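Local atomic coordinates of L-lysine 6-monooxygenase involved in desferrioxamine biosynthesis (Erwinia amylovora CFBP1430, PDB entry 5O8P), a protein that binds FAD and probably uses NADPH to N-hydroxylate cadaverine, as a monooxygenase of the desferrioxamine siderophore pathway. Residues Y75-K86 against E102-R113. Numbering follows the deposited sequence.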
ATOM      1  N   TYR B  75      14.394  -9.204  27.080  1.00 35.55           N
ATOM      2  CA  TYR B  75      13.859 -10.240  26.180  1.00 37.03           C
ATOM      3  C   TYR B  75      13.039  -9.714  25.006  1.00 37.75           C
ATOM      4  O   TYR B  75      12.410 -10.497  24.294  1.00 38.78           O
ATOM      5  CB  TYR B  75      13.048 -11.271  26.980  1.00 37.29           C
ATOM      6  CG  TYR B  75      13.930 -11.974  27.955  1.00 38.22           C
ATOM      7  CD1 TYR B  75      14.760 -12.986  27.531  1.00 39.00           C
ATOM      8  CD2 TYR B  75      14.005 -11.575  29.272  1.00 36.12           C
ATOM      9  CE1 TYR B  75      15.612 -13.628  28.407  1.00 42.06           C
ATOM     10  CE2 TYR B  75      14.850 -12.210  30.160  1.00 36.88           C
ATOM     11  CZ  TYR B  75      15.654 -13.229  29.715  1.00 39.84           C
ATOM     12  OH  TYR B  75      16.498 -13.862  30.571  1.00 40.60           O
ATOM     13  N   SER B  76      13.052  -8.407  24.777  1.00 36.73           N
ATOM     14  CA  SER B  76      12.291  -7.827  23.663  1.00 34.58           C
ATOM     15  C   SER B  76      12.884  -8.253  22.336  1.00 33.92           C
ATOM     16  O   SER B  76      14.073  -8.547  22.238  1.00 36.98           O
ATOM     17  CB  SER B  76      12.273  -6.296  23.742  1.00 31.78           C
ATOM     18  OG  SER B  76      13.507  -5.756  23.304  1.00 29.60           O
ATOM     19  N   LEU B  77      12.040  -8.273  21.315  1.00 34.12           N
ATOM     20  CA  LEU B  77      12.466  -8.532  19.935  1.00 33.57           C
ATOM     21  C   LEU B  77      13.471  -7.479  19.453  1.00 34.45           C
ATOM     22  O   LEU B  77      14.425  -7.814  18.761  1.00 35.21           O
ATOM     23  CB  LEU B  77      11.242  -8.604  19.019  1.00 30.78           C
ATOM     24  CG  LEU B  77      11.363  -8.907  17.532  1.00 31.17           C
ATOM     25  CD1 LEU B  77      11.717  -7.674  16.707  1.00 31.61           C
ATOM     26  CD2 LEU B  77      12.339 -10.042  17.301  1.00 33.91           C
ATOM     27  N   LEU B  78      13.255  -6.221  19.824  1.00 37.45           N
ATOM     28  CA  LEU B  78      14.182  -5.145  19.465  1.00 37.10           C
ATOM     29  C   LEU B  78      15.534  -5.316  20.136  1.00 34.96           C
ATOM     30  O   LEU B  78      16.567  -5.058  19.525  1.00 31.41           O
ATOM     31  CB  LEU B  78      13.583  -3.766  19.785  1.00 38.91           C
ATOM     32  CG  LEU B  78      12.487  -3.322  18.816  1.00 37.80           C
ATOM     33  CD1 LEU B  78      11.887  -2.018  19.291  1.00 37.41           C
ATOM     34  CD2 LEU B  78      13.025  -3.160  17.402  1.00 37.14           C
ATOM     35  N   ASN B  79      15.546  -5.766  21.383  1.00 35.44           N
ATOM     36  CA  ASN B  79      16.827  -6.015  22.053  1.00 38.28           C
ATOM     37  C   ASN B  79      17.555  -7.203  21.441  1.00 37.85           C
ATOM     38  O   ASN B  79      18.776  -7.172  21.311  1.00 38.29           O
ATOM     39  CB  ASN B  79      16.672  -6.226  23.556  1.00 37.49           C
ATOM     40  CG  ASN B  79      17.980  -6.035  24.296  1.00 36.95           C
ATOM     41  OD1 ASN B  79      18.739  -5.098  24.004  1.00 34.12           O
ATOM     42  ND2 ASN B  79      18.258  -6.917  25.256  1.00 35.99           N
ATOM     43  N   PHE B  80      16.801  -8.236  21.070  1.00 35.68           N
ATOM     44  CA  PHE B  80      17.351  -9.400  20.367  1.00 36.31           C
ATOM     45  C   PHE B  80      18.072  -8.951  19.107  1.00 34.71           C
ATOM     46  O   PHE B  80      19.189  -9.343  18.818  1.00 30.49           O
ATOM     47  CB  PHE B  80      16.226 -10.403  20.041  1.00 37.24           C
ATOM     48  CG  PHE B  80      16.540 -11.349  18.920  1.00 37.18           C
ATOM     49  CD1 PHE B  80      16.284 -11.011  17.613  1.00 40.95           C
ATOM     50  CD2 PHE B  80      17.072 -12.589  19.180  1.00 41.57           C
ATOM     51  CE1 PHE B  80      16.583 -11.890  16.583  1.00 45.46           C
ATOM     52  CE2 PHE B  80      17.345 -13.482  18.169  1.00 42.31           C
ATOM     53  CZ  PHE B  80      17.091 -13.139  16.868  1.00 43.54           C
ATOM     54  N   MET B  81      17.394  -8.101  18.368  1.00 39.33           N
ATOM     55  CA  MET B  81      17.900  -7.615  17.108  1.00 40.85           C
ATOM     56  C   MET B  81      19.197  -6.838  17.367  1.00 39.53           C
ATOM     57  O   MET B  81      20.135  -6.924  16.589  1.00 39.51           O
ATOM     58  CB  MET B  81      16.820  -6.762  16.420  1.00 41.82           C
ATOM     59  CG  MET B  81      16.681  -6.988  14.942  1.00 45.74           C
ATOM     60  SD  MET B  81      16.041  -8.604  14.470  1.00 49.40           S
ATOM     61  CE  MET B  81      14.314  -8.413  14.825  1.00 51.19           C
ATOM     62  N   LYS B  82      19.246  -6.113  18.478  1.00 39.87           N
ATOM     63  CA  LYS B  82      20.422  -5.329  18.852  1.00 42.57           C
ATOM     64  C   LYS B  82      21.629  -6.198  19.225  1.00 44.29           C
ATOM     65  O   LYS B  82      22.753  -5.930  18.773  1.00 39.53           O
ATOM     66  CB  LYS B  82      20.063  -4.383  20.005  1.00 41.80           C
ATOM     67  CG  LYS B  82      21.179  -3.500  20.524  1.00 41.07           C
ATOM     68  CD  LYS B  82      21.837  -2.702  19.421  1.00 42.70           C
ATOM     69  CE  LYS B  82      22.545  -1.482  19.983  1.00 44.99           C
ATOM     70  NZ  LYS B  82      23.660  -1.050  19.109  1.00 48.13           N
ATOM     71  N   GLN B  83      21.392  -7.234  20.030  1.00 42.55           N
ATOM     72  CA  GLN B  83      22.461  -8.123  20.461  1.00 42.36           C
ATOM     73  C   GLN B  83      23.021  -8.929  19.307  1.00 42.87           C
ATOM     74  O   GLN B  83      24.227  -9.067  19.193  1.00 45.32           O
ATOM     75  CB  GLN B  83      22.000  -9.071  21.573  1.00 44.77           C
ATOM     76  CG  GLN B  83      21.467  -8.401  22.845  1.00 48.89           C
ATOM     77  CD  GLN B  83      22.275  -7.202  23.352  1.00 48.37           C
ATOM     78  OE1 GLN B  83      23.500  -7.174  23.279  1.00 46.78           O
ATOM     79  NE2 GLN B  83      21.578  -6.217  23.900  1.00 56.95           N
ATOM     80  N   LYS B  84      22.153  -9.438  18.438  1.00 43.81           N
ATOM     81  CA  LYS B  84      22.596 -10.064  17.182  1.00 40.47           C
ATOM     82  C   LYS B  84      23.335  -9.114  16.246  1.00 37.19           C
ATOM     83  O   LYS B  84      23.943  -9.567  15.301  1.00 40.78           O
ATOM     84  CB  LYS B  84      21.433 -10.716  16.427  1.00 45.40           C
ATOM     85  CG  LYS B  84      21.147 -12.157  16.871  1.00 56.42           C
ATOM     86  CD  LYS B  84      21.063 -13.183  15.739  1.00 64.71           C
ATOM     87  CE  LYS B  84      20.050 -12.842  14.655  1.00 66.33           C
ATOM     88  NZ  LYS B  84      19.835 -14.004  13.748  1.00 68.27           N
ATOM     89  N   GLY B  85      23.259  -7.808  16.475  1.00 36.25           N
ATOM     90  CA  GLY B  85      24.056  -6.835  15.737  1.00 37.05           C
ATOM     91  C   GLY B  85      23.465  -6.488  14.381  1.00 39.42           C
ATOM     92  O   GLY B  85      24.204  -6.080  13.485  1.00 42.22           O
ATOM     93  N   LYS B  86      22.139  -6.613  14.257  1.00 39.39           N
ATOM     94  CA  LYS B  86      21.405  -6.377  13.011  1.00 39.35           C
ATOM     95  C   LYS B  86      20.221  -5.395  13.133  1.00 41.12           C
ATOM     96  O   LYS B  86      19.377  -5.324  12.229  1.00 44.00           O
ATOM     97  CB  LYS B  86      20.861  -7.713  12.500  1.00 39.82           C
ATOM     98  CG  LYS B  86      19.709  -8.281  13.326  1.00 41.16           C
ATOM     99  CD  LYS B  86      19.213  -9.599  12.772  1.00 42.92           C
ATOM    100  CE  LYS B  86      18.355  -9.427  11.523  1.00 43.84           C
ATOM    101  NZ  LYS B  86      17.974 -10.757  10.972  1.00 47.38           N
ATOM    102  N   GLU B 102      12.524 -16.084  11.836  1.00 36.00           N
ATOM    103  CA  GLU B 102      13.173 -15.146  12.733  1.00 34.75           C
ATOM    104  C   GLU B 102      12.529 -15.175  14.123  1.00 33.25           C
ATOM    105  O   GLU B 102      13.225 -15.074  15.119  1.00 33.64           O
ATOM    106  CB  GLU B 102      13.169 -13.739  12.140  1.00 36.29           C
ATOM    107  CG  GLU B 102      14.020 -12.745  12.913  1.00 40.88           C
ATOM    108  CD  GLU B 102      14.522 -11.588  12.067  1.00 43.23           C
ATOM    109  OE1 GLU B 102      13.759 -11.033  11.249  1.00 40.58           O
ATOM    110  OE2 GLU B 102      15.701 -11.222  12.244  1.00 49.67           O
ATOM    111  N   TYR B 103      11.212 -15.329  14.201  1.00 32.92           N
ATOM    112  CA  TYR B 103      10.540 -15.375  15.495  1.00 33.73           C
ATOM    113  C   TYR B 103      11.025 -16.576  16.260  1.00 38.38           C
ATOM    114  O   TYR B 103      11.256 -16.503  17.472  1.00 37.60           O
ATOM    115  CB  TYR B 103       9.029 -15.456  15.331  1.00 33.05           C
ATOM    116  CG  TYR B 103       8.243 -15.545  16.629  1.00 33.97           C
ATOM    117  CD1 TYR B 103       8.070 -14.440  17.450  1.00 34.78           C
ATOM    118  CD2 TYR B 103       7.652 -16.726  17.016  1.00 34.11           C
ATOM    119  CE1 TYR B 103       7.331 -14.518  18.624  1.00 34.83           C
ATOM    120  CE2 TYR B 103       6.909 -16.816  18.190  1.00 32.63           C
ATOM    121  CZ  TYR B 103       6.754 -15.716  18.985  1.00 34.26           C
ATOM    122  OH  TYR B 103       6.023 -15.820  20.145  1.00 38.35           O
ATOM    123  N   ASN B 104      11.190 -17.679  15.535  1.00 41.31           N
ATOM    124  CA  ASN B 104      11.669 -18.921  16.121  1.00 41.97           C
ATOM    125  C   ASN B 104      13.088 -18.745  16.630  1.00 39.01           C
ATOM    126  O   ASN B 104      13.378 -19.142  17.747  1.00 43.61           O
ATOM    127  CB  ASN B 104      11.591 -20.069  15.108  1.00 44.66           C
ATOM    128  CG  ASN B 104      11.848 -21.431  15.734  1.00 44.30           C
ATOM    129  OD1 ASN B 104      11.238 -21.783  16.753  1.00 44.49           O
ATOM    130  ND2 ASN B 104      12.745 -22.207  15.125  1.00 42.65           N
ATOM    131  N   GLN B 105      13.958 -18.142  15.822  1.00 34.46           N
ATOM    132  CA  GLN B 105      15.323 -17.822  16.248  1.00 34.48           C
ATOM    133  C   GLN B 105      15.345 -16.929  17.491  1.00 36.43           C
ATOM    134  O   GLN B 105      16.151 -17.147  18.401  1.00 39.87           O
ATOM    135  CB  GLN B 105      16.082 -17.111  15.131  1.00 34.06           C
ATOM    136  CG  GLN B 105      16.549 -18.004  14.001  1.00 33.81           C
ATOM    137  CD  GLN B 105      17.163 -17.221  12.858  1.00 35.47           C
ATOM    138  OE1 GLN B 105      17.333 -16.001  12.922  1.00 44.46           O
ATOM    139  NE2 GLN B 105      17.483 -17.917  11.798  1.00 39.79           N
ATOM    140  N   TYR B 106      14.466 -15.929  17.507  1.00 36.02           N
ATOM    141  CA  TYR B 106      14.315 -15.022  18.650  1.00 35.88           C
ATOM    142  C   TYR B 106      13.844 -15.751  19.920  1.00 34.92           C
ATOM    143  O   TYR B 106      14.434 -15.576  20.982  1.00 36.27           O
ATOM    144  CB  TYR B 106      13.403 -13.828  18.271  1.00 32.51           C
ATOM    145  CG  TYR B 106      12.648 -13.163  19.407  1.00 29.71           C
ATOM    146  CD1 TYR B 106      13.314 -12.387  20.341  1.00 30.02           C
ATOM    147  CD2 TYR B 106      11.260 -13.282  19.524  1.00 27.87           C
ATOM    148  CE1 TYR B 106      12.639 -11.774  21.390  1.00 30.28           C
ATOM    149  CE2 TYR B 106      10.562 -12.678  20.566  1.00 28.86           C
ATOM    150  CZ  TYR B 106      11.253 -11.917  21.503  1.00 31.15           C
ATOM    151  OH  TYR B 106      10.572 -11.310  22.552  1.00 29.35           O
ATOM    152  N   CYS B 107      12.806 -16.571  19.809  1.00 33.81           N
ATOM    153  CA  CYS B 107      12.333 -17.346  20.960  1.00 36.00           C
ATOM    154  C   CYS B 107      13.409 -18.282  21.505  1.00 34.80           C
ATOM    155  O   CYS B 107      13.480 -18.513  22.703  1.00 37.45           O
ATOM    156  CB  CYS B 107      11.087 -18.150  20.612  1.00 36.96           C
ATOM    157  SG  CYS B 107       9.604 -17.136  20.448  1.00 36.51           S
ATOM    158  N   GLN B 108      14.246 -18.811  20.617  1.00 34.58           N
ATOM    159  CA  GLN B 108      15.329 -19.715  21.012  1.00 34.62           C
ATOM    160  C   GLN B 108      16.397 -18.949  21.755  1.00 35.16           C
ATOM    161  O   GLN B 108      16.858 -19.388  22.789  1.00 37.12           O
ATOM    162  CB  GLN B 108      15.931 -20.432  19.795  1.00 35.46           C
ATOM    163  CG  GLN B 108      15.055 -21.569  19.277  1.00 36.89           C
ATOM    164  CD  GLN B 108      15.538 -22.153  17.961  1.00 39.63           C
ATOM    165  OE1 GLN B 108      16.480 -21.647  17.340  1.00 42.91           O
ATOM    166  NE2 GLN B 108      14.878 -23.211  17.514  1.00 38.51           N
ATOM    167  N   TRP B 109      16.775 -17.790  21.235  1.00 37.33           N
ATOM    168  CA  TRP B 109      17.683 -16.888  21.939  1.00 35.94           C
ATOM    169  C   TRP B 109      17.196 -16.537  23.344  1.00 35.92           C
ATOM    170  O   TRP B 109      17.983 -16.539  24.284  1.00 36.41           O
ATOM    171  CB  TRP B 109      17.873 -15.619  21.119  1.00 35.57           C
ATOM    172  CG  TRP B 109      18.599 -14.545  21.797  1.00 36.32           C
ATOM    173  CD1 TRP B 109      19.936 -14.373  21.845  1.00 37.11           C
ATOM    174  CD2 TRP B 109      18.023 -13.466  22.512  1.00 38.46           C
ATOM    175  NE1 TRP B 109      20.247 -13.245  22.549  1.00 38.45           N
ATOM    176  CE2 TRP B 109      19.086 -12.663  22.969  1.00 39.36           C
ATOM    177  CE3 TRP B 109      16.707 -13.086  22.798  1.00 39.10           C
ATOM    178  CZ2 TRP B 109      18.885 -11.511  23.710  1.00 41.36           C
ATOM    179  CZ3 TRP B 109      16.502 -11.928  23.517  1.00 40.83           C
ATOM    180  CH2 TRP B 109      17.590 -11.152  23.968  1.00 41.89           C
ATOM    181  N   ALA B 110      15.912 -16.227  23.480  1.00 36.56           N
ATOM    182  CA  ALA B 110      15.340 -15.925  24.784  1.00 40.10           C
ATOM    183  C   ALA B 110      15.403 -17.143  25.706  1.00 42.26           C
ATOM    184  O   ALA B 110      15.844 -17.041  26.847  1.00 45.28           O
ATOM    185  CB  ALA B 110      13.905 -15.444  24.644  1.00 41.71           C
ATOM    186  N   ALA B 111      14.977 -18.293  25.202  1.00 42.21           N
ATOM    187  CA  ALA B 111      14.972 -19.524  25.994  1.00 41.61           C
ATOM    188  C   ALA B 111      16.372 -19.879  26.497  1.00 40.23           C
ATOM    189  O   ALA B 111      16.527 -20.321  27.620  1.00 39.43           O
ATOM    190  CB  ALA B 111      14.393 -20.675  25.191  1.00 40.43           C
ATOM    191  N   GLU B 112      17.376 -19.665  25.659  1.00 41.27           N
ATOM    192  CA  GLU B 112      18.774 -19.882  26.031  1.00 43.50           C
ATOM    193  C   GLU B 112      19.205 -18.917  27.163  1.00 41.18           C
ATOM    194  O   GLU B 112      19.785 -19.348  28.153  1.00 45.57           O
ATOM    195  CB  GLU B 112      19.679 -19.757  24.784  1.00 51.21           C
ATOM    196  CG  GLU B 112      20.928 -20.630  24.777  1.00 67.30           C
ATOM    197  CD  GLU B 112      22.017 -20.170  25.751  1.00 82.03           C
ATOM    198  OE1 GLU B 112      22.132 -18.945  26.018  1.00 76.86           O
ATOM    199  OE2 GLU B 112      22.771 -21.047  26.251  1.00 87.47           O
ATOM    200  N   ARG B 113      18.880 -17.631  27.034  1.00 43.31           N
ATOM    201  CA  ARG B 113      19.277 -16.602  28.025  1.00 41.45           C
ATOM    202  C   ARG B 113      18.661 -16.833  29.411  1.00 40.28           C
ATOM    203  O   ARG B 113      19.248 -16.468  30.424  1.00 37.28           O
ATOM    204  CB  ARG B 113      18.887 -15.195  27.540  1.00 41.94           C
ATOM    205  CG  ARG B 113      20.013 -14.171  27.502  1.00 45.18           C
ATOM    206  CD  ARG B 113      19.486 -12.764  27.200  1.00 48.46           C
ATOM    207  NE  ARG B 113      18.994 -12.158  28.443  1.00 53.04           N
ATOM    208  CZ  ARG B 113      19.342 -10.968  28.952  1.00 52.07           C
ATOM    209  NH1 ARG B 113      20.192 -10.147  28.313  1.00 50.52           N
ATOM    210  NH2 ARG B 113      18.823 -10.597  30.134  1.00 45.90           N
TER
HETATM  211  O   HOH W   1      20.914  -6.932  27.498  1.00 36.15           O
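Helix 77-83 crosses helix 102-113 almost at a right angle (86°), with the segment axes 10.4 Å apart at closest approach and Phe80 and Tyr106 facing each other near the crossing. Phe80 CG lies anti to the backbone N (chi1 158°), which sends the ring over Tyr106 CB and edge-on to Trp109. Tyr106 CB sits over the centre of one Phe80 face, 3.8 Å from the centroid; on the opposite face rests Lys84 CG, from Phe80's own segment. An edge of Phe80 meets the face of the Trp109 five-membered ring, the planes 77° apart, while Phe80 CB covers the six-membered ring. Leu77 CD2 packs over one face of the Tyr106 ring, toward its rim, and Tyr106 OH donates to Tyr75 O at 2.7 Å, in the carbonyl plane. The same OH is hydrogen-bonded to Leu65 N, so one phenol oxygen ties two loop backbones to this helix. Together Phe80, Tyr106 and Trp109 make an aromatic cluster in what is probably the FAD-binding part of this flavoprotein monooxygenase; the Tyr106 side chain is about 11 Å from the bound cofactor. Past the cluster, the Arg113 guanidinium makes an off-centre cation-pi contact with Tyr75, its CZ 4.8 Å from the ring centroid and its plane nearly perpendicular to the ring; the Tyr75 hydroxyl hydrogen-bonds to Glu28 OE1. Beyond the Schellman turn at Gly85, Lys86 NZ forms a salt bridge with Glu102 OE2 (2.6 Å), from the syn side but tilted out of the carboxylate plane. Glu102 OE1 hydrogen-bonds to Tyr287 OH of the third subunit, carrying this charged end into the tetramer interface.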